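Local coordinates for protein angiotensin-converting enzyme (Anopheles gambiae, PDB 6S1Y) that probably removes dipeptides from the C-terminal ends of peptides as a zinc-dependent metalloprotease of the angiotensin-converting enzyme family, at residues Asn196-Ser201 and Gly378-Phe383; Asp337-Lys342 and Tyr364-Gln369; Gln504-Arg509 and Thr562-Met567; Ala510-Ala515 and Cys530-Ser535. All blocks are in the same frame, centred on the assembly; numbering follows the deposited sequence.

Contact 1 (Asn196-Ser201 and Gly378-Phe383); sequences NEYDDS and GANPGF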
loop_
_atom_site.group_PDB
_atom_site.type_symbol
_atom_site.label_atom_id
_atom_site.label_comp_id
_atom_site.label_asym_id
_atom_site.label_seq_id
_atom_site.Cartn_x
_atom_site.Cartn_y
_atom_site.Cartn_z
ATOM N N ASN A 196 -9.242 -14.472 5.060
ATOM C CA ASN A 196 -9.865 -15.378 4.104
ATOM C C ASN A 196 -9.506 -15.041 2.660
ATOM O O ASN A 196 -9.400 -15.946 1.832
ATOM C CB ASN A 196 -11.381 -15.355 4.284
ATOM C CG ASN A 196 -12.089 -16.137 3.210
ATOM O OD1 ASN A 196 -11.866 -17.336 3.060
ATOM N ND2 ASN A 196 -12.943 -15.463 2.451
ATOM N N GLU A 197 -9.304 -13.755 2.343
ATOM C CA GLU A 197 -8.949 -13.341 0.989
ATOM C C GLU A 197 -7.662 -13.976 0.476
ATOM O O GLU A 197 -7.412 -13.927 -0.726
ATOM C CB GLU A 197 -8.809 -11.815 0.927
ATOM C CG GLU A 197 -10.121 -11.071 1.162
ATOM C CD GLU A 197 -11.166 -11.399 0.093
ATOM O OE1 GLU A 197 -10.927 -11.086 -1.092
ATOM O OE2 GLU A 197 -12.210 -11.990 0.436
ATOM N N TYR A 198 -6.839 -14.567 1.345
ATOM C CA TYR A 198 -5.587 -15.189 0.924
ATOM C C TYR A 198 -5.694 -16.702 0.833
ATOM O O TYR A 198 -4.736 -17.358 0.401
ATOM C CB TYR A 198 -4.456 -14.787 1.881
ATOM C CG TYR A 198 -4.209 -13.284 1.853
ATOM C CD1 TYR A 198 -3.334 -12.717 0.933
ATOM C CD2 TYR A 198 -4.876 -12.436 2.733
ATOM C CE1 TYR A 198 -3.126 -11.353 0.893
ATOM C CE2 TYR A 198 -4.670 -11.068 2.701
ATOM C CZ TYR A 198 -3.799 -10.538 1.779
ATOM O OH TYR A 198 -3.609 -9.180 1.769
ATOM N N ASP A 199 -6.825 -17.262 1.243
ATOM C CA ASP A 199 -7.192 -18.638 0.936
ATOM C C ASP A 199 -6.100 -19.623 1.348
ATOM O O ASP A 199 -5.559 -20.381 0.544
ATOM C CB ASP A 199 -7.523 -18.758 -0.557
ATOM C CG ASP A 199 -8.099 -20.109 -0.914
ATOM O OD1 ASP A 199 -8.881 -20.653 -0.089
ATOM O OD2 ASP A 199 -7.765 -20.620 -2.011
ATOM N N ASP A 200 -5.790 -19.618 2.640
ATOM C CA ASP A 200 -4.755 -20.501 3.171
ATOM C C ASP A 200 -4.746 -20.398 4.686
ATOM O O ASP A 200 -4.422 -19.340 5.244
ATOM C CB ASP A 200 -3.388 -20.148 2.585
ATOM C CG ASP A 200 -2.301 -21.160 2.966
ATOM O OD1 ASP A 200 -2.361 -21.760 4.079
ATOM O OD2 ASP A 200 -1.366 -21.336 2.154
ATOM N N SER A 201 -5.116 -21.491 5.357
ATOM C CA SER A 201 -5.314 -21.463 6.802
ATOM C C SER A 201 -4.010 -21.294 7.561
ATOM O O SER A 201 -4.038 -20.959 8.754
ATOM C CB SER A 201 -6.010 -22.748 7.252
ATOM O OG SER A 201 -5.312 -23.890 6.773
ATOM N N GLY A 378 -7.714 -8.863 -8.057
ATOM C CA GLY A 378 -6.431 -9.539 -7.964
ATOM C C GLY A 378 -6.568 -11.008 -7.594
ATOM O O GLY A 378 -7.572 -11.446 -7.047
ATOM N N ALA A 379 -5.549 -11.796 -7.945
ATOM C CA ALA A 379 -5.508 -13.187 -7.498
ATOM C C ALA A 379 -5.594 -13.267 -5.973
ATOM O O ALA A 379 -6.292 -14.129 -5.424
ATOM C CB ALA A 379 -4.243 -13.868 -8.022
ATOM N N ASN A 380 -4.865 -12.386 -5.270
ATOM C CA ASN A 380 -5.185 -12.009 -3.888
ATOM C C ASN A 380 -4.826 -10.530 -3.746
ATOM O O ASN A 380 -4.220 -9.956 -4.661
ATOM C CB ASN A 380 -4.474 -12.894 -2.861
ATOM C CG ASN A 380 -2.967 -12.748 -2.875
ATOM O OD1 ASN A 380 -2.430 -11.633 -2.971
ATOM N ND2 ASN A 380 -2.260 -13.880 -2.768
ATOM N N PRO A 381 -5.196 -9.868 -2.649
ATOM C CA PRO A 381 -4.982 -8.406 -2.577
ATOM C C PRO A 381 -3.537 -7.989 -2.725
ATOM O O PRO A 381 -3.273 -6.839 -3.094
ATOM C CB PRO A 381 -5.534 -8.029 -1.193
ATOM C CG PRO A 381 -6.503 -9.147 -0.854
ATOM C CD PRO A 381 -5.945 -10.384 -1.492
ATOM N N GLY A 382 -2.580 -8.879 -2.463
ATOM C CA GLY A 382 -1.186 -8.525 -2.632
ATOM C C GLY A 382 -0.739 -8.495 -4.071
ATOM O O GLY A 382 0.165 -7.726 -4.425
ATOM N N PHE A 383 -1.333 -9.322 -4.927
ATOM C CA PHE A 383 -1.011 -9.220 -6.347
ATOM C C PHE A 383 -1.307 -7.821 -6.875
ATOM O O PHE A 383 -0.518 -7.258 -7.637
ATOM C CB PHE A 383 -1.801 -10.239 -7.161
ATOM C CG PHE A 383 -1.229 -11.620 -7.139
ATOM C CD1 PHE A 383 -1.034 -12.284 -5.947
ATOM C CD2 PHE A 383 -0.939 -12.271 -8.326
ATOM C CE1 PHE A 383 -0.531 -13.557 -5.928
ATOM C CE2 PHE A 383 -0.448 -13.548 -8.321
ATOM C CZ PHE A 383 -0.235 -14.201 -7.121
#
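Pro-381 lies over one face of the Tyr-198 ring: its CD stands 4.1 Å from the ring centroid and 24° off the ring normal, which qualifies as a CH-pi contact, although the carbon sits toward the rim. This is the tight part of the contact. At the far end of the tyrosine, Tyr-198 OH comes within 3.7 Å of Pro-381 CB; its hydrogen-bond partner is Glu-493. Tyr-198 CD1 meets Asn-380 CG at 3.8 Å, the amide and ring planes being 50° apart, so the two flat groups are tilted and not stacked. Asn-380 is the N-cap of helix 381-395, the helix that carries the zinc ligand Glu-385. Its CG stands between its own backbone N and carbonyl carbon (chi1 65°), which turns OD1 back over the first turn, where it accepts from Gly-382 N at 2.8 Å and Phe-383 N at 3.2 Å. Two donors on one oxygen should hold the amide in a fixed rotation beside the tyrosine. Trp-554 touches Asn-380, its indole NE1 hydrogen-bonds to Tyr-198 O, and helix 495-514 also packs on the tyrosine. The looser side is at Glu-197, which is partly exposed and whose CB reaches Pro-381 CG at 4.0 Å. No hydrogen bond joins the two segments.

Contact 2 (Asp337-Lys342 and Tyr364-Gln369); sequences DDVRIK and YYLQYQ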
loop_
_atom_site.group_PDB
_atom_site.type_symbol
_atom_site.label_atom_id
_atom_site.label_comp_id
_atom_site.label_asym_id
_atom_site.label_seq_id
_atom_site.Cartn_x
_atom_site.Cartn_y
_atom_site.Cartn_z
ATOM N N ASP A 337 -12.669 0.078 -20.450
ATOM C CA ASP A 337 -11.708 1.167 -20.575
ATOM C C ASP A 337 -12.043 2.369 -19.712
ATOM O O ASP A 337 -11.403 3.414 -19.851
ATOM C CB ASP A 337 -11.561 1.606 -22.041
ATOM C CG ASP A 337 -10.880 0.543 -22.889
ATOM O OD1 ASP A 337 -10.583 -0.537 -22.324
ATOM O OD2 ASP A 337 -10.633 0.782 -24.096
ATOM N N ASP A 338 -13.013 2.273 -18.806
ATOM C CA ASP A 338 -13.243 3.384 -17.880
ATOM C C ASP A 338 -12.448 3.065 -16.616
ATOM O O ASP A 338 -12.904 2.313 -15.736
ATOM C CB ASP A 338 -14.717 3.616 -17.603
ATOM C CG ASP A 338 -14.954 4.870 -16.757
ATOM O OD1 ASP A 338 -13.966 5.572 -16.416
ATOM O OD2 ASP A 338 -16.136 5.141 -16.417
ATOM N N VAL A 339 -11.245 3.626 -16.554
ATOM C CA VAL A 339 -10.298 3.410 -15.471
ATOM C C VAL A 339 -9.669 4.755 -15.153
ATOM O O VAL A 339 -9.370 5.537 -16.068
ATOM C CB VAL A 339 -9.231 2.354 -15.849
ATOM C CG1 VAL A 339 -9.880 0.972 -16.001
ATOM C CG2 VAL A 339 -8.499 2.745 -17.125
ATOM N N ARG A 340 -9.481 5.038 -13.861
ATOM C CA ARG A 340 -9.078 6.382 -13.483
ATOM C C ARG A 340 -8.175 6.376 -12.258
ATOM O O ARG A 340 -8.319 5.553 -11.352
ATOM C CB ARG A 340 -10.289 7.280 -13.186
ATOM C CG ARG A 340 -11.423 7.145 -14.166
ATOM C CD ARG A 340 -12.559 8.102 -13.846
ATOM N NE ARG A 340 -13.824 7.614 -14.393
ATOM C CZ ARG A 340 -15.001 8.192 -14.190
ATOM N NH1 ARG A 340 -15.081 9.290 -13.463
ATOM N NH2 ARG A 340 -16.096 7.657 -14.713
ATOM N N ILE A 341 -7.278 7.356 -12.228
ATOM C CA ILE A 341 -6.433 7.623 -11.080
ATOM C C ILE A 341 -6.810 8.980 -10.522
ATOM O O ILE A 341 -7.045 9.933 -11.277
ATOM C CB ILE A 341 -4.934 7.563 -11.460
ATOM C CG1 ILE A 341 -4.522 6.102 -11.642
ATOM C CG2 ILE A 341 -4.080 8.291 -10.422
ATOM C CD1 ILE A 341 -3.098 5.889 -12.185
ATOM N N LYS A 342 -6.855 9.068 -9.200
ATOM C CA LYS A 342 -7.012 10.328 -8.490
ATOM C C LYS A 342 -5.767 10.469 -7.622
ATOM O O LYS A 342 -5.581 9.714 -6.658
ATOM C CB LYS A 342 -8.298 10.339 -7.664
ATOM C CG LYS A 342 -8.503 11.598 -6.847
ATOM C CD LYS A 342 -9.968 11.738 -6.395
ATOM C CE LYS A 342 -10.470 10.507 -5.637
ATOM N NZ LYS A 342 -9.926 10.419 -4.260
ATOM N N TYR A 364 -3.691 -3.649 -14.284
ATOM C CA TYR A 364 -4.341 -4.881 -13.870
ATOM C C TYR A 364 -5.817 -4.831 -14.256
ATOM O O TYR A 364 -6.349 -5.773 -14.854
ATOM C CB TYR A 364 -4.147 -5.073 -12.367
ATOM C CG TYR A 364 -4.082 -6.500 -11.825
ATOM C CD1 TYR A 364 -4.551 -7.591 -12.544
ATOM C CD2 TYR A 364 -3.544 -6.735 -10.554
ATOM C CE1 TYR A 364 -4.493 -8.893 -12.004
ATOM C CE2 TYR A 364 -3.468 -8.010 -10.015
ATOM C CZ TYR A 364 -3.944 -9.093 -10.732
ATOM O OH TYR A 364 -3.850 -10.345 -10.144
ATOM N N TYR A 365 -6.483 -3.708 -13.946
ATOM C CA TYR A 365 -7.862 -3.505 -14.376
ATOM C C TYR A 365 -8.008 -3.805 -15.869
ATOM O O TYR A 365 -8.876 -4.587 -16.279
ATOM C CB TYR A 365 -8.309 -2.065 -14.077
ATOM C CG TYR A 365 -8.327 -1.624 -12.603
ATOM C CD1 TYR A 365 -8.439 -2.542 -11.561
ATOM C CD2 TYR A 365 -8.225 -0.273 -12.274
ATOM C CE1 TYR A 365 -8.452 -2.130 -10.241
ATOM C CE2 TYR A 365 -8.248 0.153 -10.952
ATOM C CZ TYR A 365 -8.358 -0.776 -9.943
ATOM O OH TYR A 365 -8.367 -0.333 -8.637
ATOM N N LEU A 366 -7.145 -3.202 -16.700
ATOM C CA LEU A 366 -7.272 -3.362 -18.145
ATOM C C LEU A 366 -7.053 -4.805 -18.566
ATOM O O LEU A 366 -7.715 -5.283 -19.494
ATOM C CB LEU A 366 -6.302 -2.437 -18.876
ATOM C CG LEU A 366 -6.625 -0.954 -18.682
ATOM C CD1 LEU A 366 -5.474 -0.085 -19.155
ATOM C CD2 LEU A 366 -7.928 -0.543 -19.421
ATOM N N GLN A 367 -6.177 -5.535 -17.868
ATOM C CA GLN A 367 -5.850 -6.895 -18.288
ATOM C C GLN A 367 -6.960 -7.893 -17.973
ATOM O O GLN A 367 -7.057 -8.926 -18.644
ATOM C CB GLN A 367 -4.549 -7.363 -17.630
ATOM C CG GLN A 367 -3.311 -6.668 -18.162
ATOM C CD GLN A 367 -3.008 -7.058 -19.604
ATOM O OE1 GLN A 367 -3.130 -8.222 -19.974
ATOM N NE2 GLN A 367 -2.609 -6.086 -20.412
ATOM N N TYR A 368 -7.784 -7.648 -16.958
ATOM C CA TYR A 368 -8.820 -8.617 -16.621
ATOM C C TYR A 368 -10.240 -8.089 -16.834
ATOM O O TYR A 368 -11.200 -8.751 -16.431
ATOM C CB TYR A 368 -8.633 -9.134 -15.180
ATOM C CG TYR A 368 -8.745 -8.156 -14.011
ATOM C CD1 TYR A 368 -9.832 -7.294 -13.875
ATOM C CD2 TYR A 368 -7.787 -8.155 -12.990
ATOM C CE1 TYR A 368 -9.938 -6.425 -12.777
ATOM C CE2 TYR A 368 -7.882 -7.292 -11.899
ATOM C CZ TYR A 368 -8.962 -6.440 -11.789
ATOM O OH TYR A 368 -9.055 -5.599 -10.699
ATOM N N GLN A 369 -10.399 -6.944 -17.498
ATOM C CA GLN A 369 -11.727 -6.366 -17.667
ATOM C C GLN A 369 -12.638 -7.201 -18.562
ATOM O O GLN A 369 -13.854 -6.981 -18.543
ATOM C CB GLN A 369 -11.622 -4.951 -18.221
ATOM C CG GLN A 369 -11.037 -4.826 -19.606
ATOM C CD GLN A 369 -11.083 -3.391 -20.096
ATOM O OE1 GLN A 369 -11.701 -2.533 -19.465
ATOM N NE2 GLN A 369 -10.431 -3.121 -21.214
#
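The helix bearing the HExxH zinc-binding motif, 349-368, packs here against the two-stranded antiparallel hairpin 329-332/339-342; Gln-369, which follows the helix, meets Asp-337 in the hairpin's turn, and Val-339 meets the helix itself. Asp-337 N donates to Gln-369 OE1 at 3.0 Å with an N-H...O angle of 175°, and Gln-369 NE2 returns a bond to Asp-337 OD1 at 2.8 Å and 174°. The two bonds grip one amide through both its polar atoms, and carboxylate and amide lie nearly coplanar, 19° apart. The Gln-369 chain, extended beyond CG, carries the amide across to the hairpin. Strand 339-342 then turns Val-339 onto the helix, whose His-357 and His-361 bind zinc: CG1 lies 3.9 Å from Tyr-365 CB, and CG2 lies 4.1 Å from Leu-366 CD2. That leucine methyl also approaches Asp-337 OD1, at 3.9 Å. Beyond the valine, Tyr-365 OH bonds to Ala-330 O, which gives the helix a second attachment, to the partner strand.

Contact 3 (Gln504-Arg509 and Thr562-Met567); sequences QFQFHR and TGERKM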
loop_
_atom_site.group_PDB
_atom_site.type_symbol
_atom_site.label_atom_id
_atom_site.label_comp_id
_atom_site.label_asym_id
_atom_site.label_seq_id
_atom_site.Cartn_x
_atom_site.Cartn_y
_atom_site.Cartn_z
ATOM N N GLN A 504 6.527 -9.123 -4.657
ATOM C CA GLN A 504 7.010 -8.311 -5.765
ATOM C C GLN A 504 8.459 -8.644 -6.102
ATOM O O GLN A 504 8.888 -8.456 -7.253
ATOM C CB GLN A 504 6.852 -6.819 -5.481
ATOM C CG GLN A 504 7.827 -6.217 -4.473
ATOM C CD GLN A 504 7.513 -4.729 -4.195
ATOM O OE1 GLN A 504 8.329 -3.861 -4.441
ATOM N NE2 GLN A 504 6.320 -4.461 -3.685
ATOM N N PHE A 505 9.245 -9.129 -5.135
ATOM C CA PHE A 505 10.622 -9.493 -5.473
ATOM C C PHE A 505 10.674 -10.854 -6.162
ATOM O O PHE A 505 11.580 -11.108 -6.965
ATOM C CB PHE A 505 11.509 -9.453 -4.215
ATOM C CG PHE A 505 11.701 -8.052 -3.671
ATOM C CD1 PHE A 505 10.810 -7.513 -2.749
ATOM C CD2 PHE A 505 12.749 -7.266 -4.110
ATOM C CE1 PHE A 505 10.979 -6.209 -2.275
ATOM C CE2 PHE A 505 12.913 -5.964 -3.643
ATOM C CZ PHE A 505 12.027 -5.443 -2.734
ATOM N N GLN A 506 9.711 -11.735 -5.865
ATOM C CA GLN A 506 9.564 -12.962 -6.646
ATOM C C GLN A 506 9.181 -12.649 -8.089
ATOM O O GLN A 506 9.755 -13.210 -9.023
ATOM C CB GLN A 506 8.529 -13.867 -5.983
ATOM C CG GLN A 506 8.918 -14.286 -4.574
ATOM C CD GLN A 506 7.915 -15.185 -3.924
ATOM O OE1 GLN A 506 7.155 -14.762 -3.036
ATOM N NE2 GLN A 506 7.906 -16.445 -4.327
ATOM N N PHE A 507 8.230 -11.733 -8.289
ATOM C CA PHE A 507 7.833 -11.314 -9.632
ATOM C C PHE A 507 9.000 -10.642 -10.354
ATOM O O PHE A 507 9.285 -10.938 -11.522
ATOM C CB PHE A 507 6.642 -10.353 -9.549
ATOM C CG PHE A 507 5.365 -10.966 -8.999
ATOM C CD1 PHE A 507 5.189 -12.333 -8.937
ATOM C CD2 PHE A 507 4.325 -10.152 -8.593
ATOM C CE1 PHE A 507 4.002 -12.871 -8.470
ATOM C CE2 PHE A 507 3.135 -10.682 -8.118
ATOM C CZ PHE A 507 2.972 -12.041 -8.052
ATOM N N HIS A 508 9.685 -9.716 -9.671
ATOM C CA HIS A 508 10.825 -9.026 -10.271
ATOM C C HIS A 508 11.904 -10.009 -10.706
ATOM O O HIS A 508 12.492 -9.860 -11.783
ATOM C CB HIS A 508 11.388 -8.021 -9.267
ATOM C CG HIS A 508 12.608 -7.277 -9.728
ATOM N ND1 HIS A 508 12.580 -6.369 -10.759
ATOM C CD2 HIS A 508 13.875 -7.263 -9.254
ATOM C CE1 HIS A 508 13.776 -5.833 -10.911
ATOM N NE2 HIS A 508 14.582 -6.364 -10.014
ATOM N N ARG A 509 12.202 -11.000 -9.868
ATOM C CA ARG A 509 13.232 -11.972 -10.207
ATOM C C ARG A 509 12.846 -12.750 -11.457
ATOM O O ARG A 509 13.680 -12.963 -12.345
ATOM C CB ARG A 509 13.451 -12.925 -9.036
ATOM C CG ARG A 509 14.412 -14.091 -9.332
ATOM C CD ARG A 509 14.824 -14.835 -8.076
ATOM N NE ARG A 509 13.706 -15.516 -7.448
ATOM C CZ ARG A 509 13.780 -16.172 -6.297
ATOM N NH1 ARG A 509 14.938 -16.238 -5.640
ATOM N NH2 ARG A 509 12.698 -16.760 -5.800
ATOM N N THR A 562 6.232 -17.277 -12.262
ATOM C CA THR A 562 7.425 -17.617 -11.502
ATOM C C THR A 562 7.771 -19.095 -11.506
ATOM O O THR A 562 8.885 -19.447 -11.097
ATOM C CB THR A 562 7.262 -17.173 -10.037
ATOM O OG1 THR A 562 6.420 -18.094 -9.337
ATOM C CG2 THR A 562 6.641 -15.790 -9.961
ATOM N N GLY A 563 6.861 -19.973 -11.927
ATOM C CA GLY A 563 7.081 -21.390 -11.757
ATOM C C GLY A 563 7.025 -21.863 -10.323
ATOM O O GLY A 563 7.183 -23.062 -10.066
ATOM N N GLU A 564 6.806 -20.962 -9.382
ATOM C CA GLU A 564 6.645 -21.310 -7.986
ATOM C C GLU A 564 5.199 -21.050 -7.600
ATOM O O GLU A 564 4.492 -20.269 -8.242
ATOM C CB GLU A 564 7.591 -20.505 -7.100
ATOM C CG GLU A 564 9.059 -20.837 -7.300
ATOM C CD GLU A 564 9.963 -19.858 -6.581
ATOM O OE1 GLU A 564 9.616 -18.640 -6.545
ATOM O OE2 GLU A 564 11.009 -20.314 -6.062
ATOM N N ARG A 565 4.770 -21.719 -6.542
ATOM C CA ARG A 565 3.388 -21.649 -6.101
ATOM C C ARG A 565 3.258 -21.123 -4.680
ATOM O O ARG A 565 2.168 -21.198 -4.105
ATOM C CB ARG A 565 2.742 -23.031 -6.225
ATOM C CG ARG A 565 2.873 -23.621 -7.634
ATOM C CD ARG A 565 2.341 -25.039 -7.719
ATOM N NE ARG A 565 1.107 -25.210 -6.959
ATOM C CZ ARG A 565 -0.104 -24.884 -7.413
ATOM N NH1 ARG A 565 -0.257 -24.360 -8.626
ATOM N NH2 ARG A 565 -1.160 -25.078 -6.646
ATOM N N LYS A 566 4.321 -20.571 -4.099
ATOM C CA LYS A 566 4.228 -20.056 -2.739
ATOM C C LYS A 566 4.933 -18.712 -2.606
ATOM O O LYS A 566 5.894 -18.408 -3.317
ATOM C CB LYS A 566 4.788 -21.077 -1.734
ATOM C CG LYS A 566 3.813 -22.236 -1.491
ATOM C CD LYS A 566 4.324 -23.261 -0.486
ATOM C CE LYS A 566 3.171 -24.087 0.119
ATOM N NZ LYS A 566 2.308 -23.304 1.083
ATOM N N MET A 567 4.391 -17.886 -1.715
ATOM C CA MET A 567 5.100 -16.701 -1.253
ATOM C C MET A 567 6.358 -17.124 -0.500
ATOM O O MET A 567 6.320 -18.024 0.351
ATOM C CB MET A 567 4.183 -15.881 -0.351
ATOM C CG MET A 567 4.841 -14.766 0.429
ATOM S SD MET A 567 3.603 -13.807 1.356
ATOM C CE MET A 567 3.517 -14.727 2.908
HETATM O O HOH W 1 11.753 -18.693 -3.879
#
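Gln-506 NE2 donates to Lys-566 O at 3.0 Å, with an N-H...O angle of 173°; the donor lies in the carbonyl plane and the acceptor in the plane of the glutamine amide. The other end of that amide, OE1, accepts from Ser-568 N, the next residue along the loop, and packs 3.3 Å from Met-567 CA. Both polar ends of a buried side chain thus have a backbone partner, which should fix its rotation. With CG anti to the carbonyl carbon and the chain extended beyond it (chi2 -179°), the amide extends from helix 495-514 to the loop joining helices 554-562 and 570-575. At the end of helix 554-562, Thr-562 OG1 accepts from Glu-564 N at 2.9 Å, forming an ST turn, and Gly-563 takes positive phi as the chain leaves the helix. The methyl CG2 of the same threonine meets the edge of the Phe-507 ring, 3.9 Å from CD1. The same phenylalanine turns its far edge, at CZ, to the Phe-383 ring in an edge-to-face contact. A charged pair bounds the other flank: Arg-509 NH2 and Glu-564 OE1 are 3.7 Å apart, a long salt bridge with guanidinium and carboxylate planes 67° apart. A water bridges the two with shorter bonds, accepting from Arg-509 NH2 at 2.9 Å and donating to Glu-564 OE2 at 2.8 Å. Arg-509 NH1 has further, weak ion pairs with Asp-570 and Glu-574.

Contact 4 (Ala510-Ala515 and Cys530-Ser535); sequences AACALA and CDIYQS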
loop_
_atom_site.group_PDB
_atom_site.type_symbol
_atom_site.label_atom_id
_atom_site.label_comp_id
_atom_site.label_asym_id
_atom_site.label_seq_id
_atom_site.Cartn_x
_atom_site.Cartn_y
_atom_site.Cartn_z
ATOM N N ALA A 510 11.587 -13.182 -11.540
ATOM C CA ALA A 510 11.128 -13.921 -12.706
ATOM C C ALA A 510 11.160 -13.056 -13.955
ATOM O O ALA A 510 11.543 -13.523 -15.033
ATOM C CB ALA A 510 9.717 -14.453 -12.451
ATOM N N ALA A 511 10.786 -11.786 -13.839
ATOM C CA ALA A 511 10.760 -10.945 -15.030
ATOM C C ALA A 511 12.164 -10.611 -15.509
ATOM O O ALA A 511 12.404 -10.521 -16.721
ATOM C CB ALA A 511 9.970 -9.661 -14.758
ATOM N N CYS A 512 13.096 -10.384 -14.576
ATOM C CA CYS A 512 14.481 -10.148 -14.961
ATOM C C CYS A 512 15.073 -11.385 -15.625
ATOM O O CYS A 512 15.786 -11.278 -16.624
ATOM C CB CYS A 512 15.302 -9.738 -13.738
ATOM S SG CYS A 512 14.703 -8.214 -12.945
ATOM N N ALA A 513 14.780 -12.569 -15.091
ATOM C CA ALA A 513 15.226 -13.801 -15.734
ATOM C C ALA A 513 14.767 -13.855 -17.194
ATOM O O ALA A 513 15.578 -14.036 -18.115
ATOM C CB ALA A 513 14.684 -15.001 -14.959
ATOM N N LEU A 514 13.455 -13.670 -17.418
ATOM C CA LEU A 514 12.902 -13.660 -18.769
ATOM C C LEU A 514 13.526 -12.587 -19.652
ATOM O O LEU A 514 13.622 -12.779 -20.870
ATOM C CB LEU A 514 11.388 -13.441 -18.704
ATOM C CG LEU A 514 10.589 -14.572 -18.073
ATOM C CD1 LEU A 514 9.170 -14.094 -17.774
ATOM C CD2 LEU A 514 10.541 -15.803 -18.965
ATOM N N ALA A 515 13.913 -11.440 -19.086
ATOM C CA ALA A 515 14.546 -10.397 -19.888
ATOM C C ALA A 515 16.041 -10.614 -20.082
ATOM O O ALA A 515 16.702 -9.747 -20.665
ATOM C CB ALA A 515 14.319 -9.022 -19.252
ATOM N N CYS A 530 18.884 -4.923 -12.487
ATOM C CA CYS A 530 18.061 -5.386 -13.598
ATOM C C CYS A 530 17.044 -4.336 -14.020
ATOM O O CYS A 530 16.347 -3.767 -13.178
ATOM C CB CYS A 530 17.308 -6.658 -13.213
ATOM S SG CYS A 530 15.613 -6.712 -13.975
ATOM N N ASP A 531 16.933 -4.109 -15.331
ATOM C CA ASP A 531 15.904 -3.250 -15.915
ATOM C C ASP A 531 15.127 -4.057 -16.954
ATOM O O ASP A 531 15.702 -4.496 -17.957
ATOM C CB ASP A 531 16.531 -2.009 -16.551
ATOM C CG ASP A 531 15.496 -1.023 -17.052
ATOM O OD1 ASP A 531 14.311 -1.224 -16.742
ATOM O OD2 ASP A 531 15.851 -0.036 -17.745
ATOM N N ILE A 532 13.822 -4.249 -16.726
ATOM C CA ILE A 532 13.016 -5.014 -17.670
ATOM C C ILE A 532 12.341 -4.109 -18.696
ATOM O O ILE A 532 11.439 -4.545 -19.422
ATOM C CB ILE A 532 11.951 -5.866 -16.960
ATOM C CG1 ILE A 532 10.858 -4.980 -16.347
ATOM C CG2 ILE A 532 12.585 -6.748 -15.920
ATOM C CD1 ILE A 532 9.697 -5.793 -15.803
ATOM N N TYR A 533 12.741 -2.843 -18.742
ATOM C CA TYR A 533 12.256 -1.933 -19.775
ATOM C C TYR A 533 12.510 -2.501 -21.172
ATOM O O TYR A 533 13.643 -2.858 -21.513
ATOM C CB TYR A 533 12.957 -0.576 -19.606
ATOM C CG TYR A 533 12.498 0.537 -20.527
ATOM C CD1 TYR A 533 11.175 0.962 -20.541
ATOM C CD2 TYR A 533 13.402 1.190 -21.367
ATOM C CE1 TYR A 533 10.753 2.006 -21.394
ATOM C CE2 TYR A 533 12.999 2.230 -22.213
ATOM C CZ TYR A 533 11.678 2.634 -22.221
ATOM O OH TYR A 533 11.300 3.667 -23.058
ATOM N N GLN A 534 11.439 -2.574 -21.977
ATOM C CA GLN A 534 11.451 -3.027 -23.373
ATOM C C GLN A 534 11.610 -4.530 -23.503
ATOM O O GLN A 534 12.050 -5.010 -24.542
ATOM C CB GLN A 534 12.553 -2.346 -24.205
ATOM C CG GLN A 534 12.432 -0.838 -24.209
ATOM C CD GLN A 534 13.574 -0.140 -24.909
ATOM O OE1 GLN A 534 14.750 -0.465 -24.707
ATOM N NE2 GLN A 534 13.235 0.853 -25.721
ATOM N N SER A 535 11.266 -5.296 -22.475
ATOM C CA SER A 535 11.350 -6.751 -22.553
ATOM C C SER A 535 9.949 -7.313 -22.749
ATOM O O SER A 535 9.263 -7.668 -21.791
ATOM C CB SER A 535 11.996 -7.359 -21.316
ATOM O OG SER A 535 11.833 -8.777 -21.345
#
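Cys-512 SG and Cys-530 SG are joined covalently at 2.0 Å, with a chi3 of -81°, near the quarter-turn usual for disulfides, although Cys-530 has an off-staggered chi1 of 144°. Cys-512 places its sulfur anti to the carbonyl carbon (chi1 -60°), pointing toward the loop. Apolar packing continues beside the bridge: Ile-532 CG2 lies 3.9 Å from Cys-512 SG, and Ile-532 CD1 lies 4.0 Å from Ala-511 CB, so both branches of the isoleucine bear on the helix. Ala-515 CB packs 3.3 Å from Ser-535 OG. Polar bonds stay within the loop or lead outside. Tyr-533 N donates to Asp-531 OD1 at 3.0 Å, approaching from above the carboxylate plane, while OD2 forms a salt bridge with Lys-403 and a hydrogen bond with His-400. Ser-535 OG caps helix 536-547 by accepting from Ala-538 N. An Asx turn, a type II turn (Ile-532 to Ser-535) and an N-cap overlap in succession between helices 495-514 and 536-547, in a connection that a disulfide pins back onto the first.

From the N terminus, the chain enters contact 1 at 196-201 and closes it only at 378-383, at the start of helix 381-395. Contact 2 falls wholly within that span, a short closure between hairpin and HExxH helix, and it touches contact 1 where Tyr-364 OH meets Ala-379 N at 3.1 Å, probably a hydrogen bond. Contact 3 opens later, at 504-509, and closes at 562-567; contact 4 lies within it, and both draw on helix 495-514, where His-508 CE1 packs 3.7 Å from Cys-530 SG. No loops cross. The two nested pairs meet where Phe-383 CE2 touches Phe-507 CZ at 3.7 Å, joining helix 381-395 to helix 495-514.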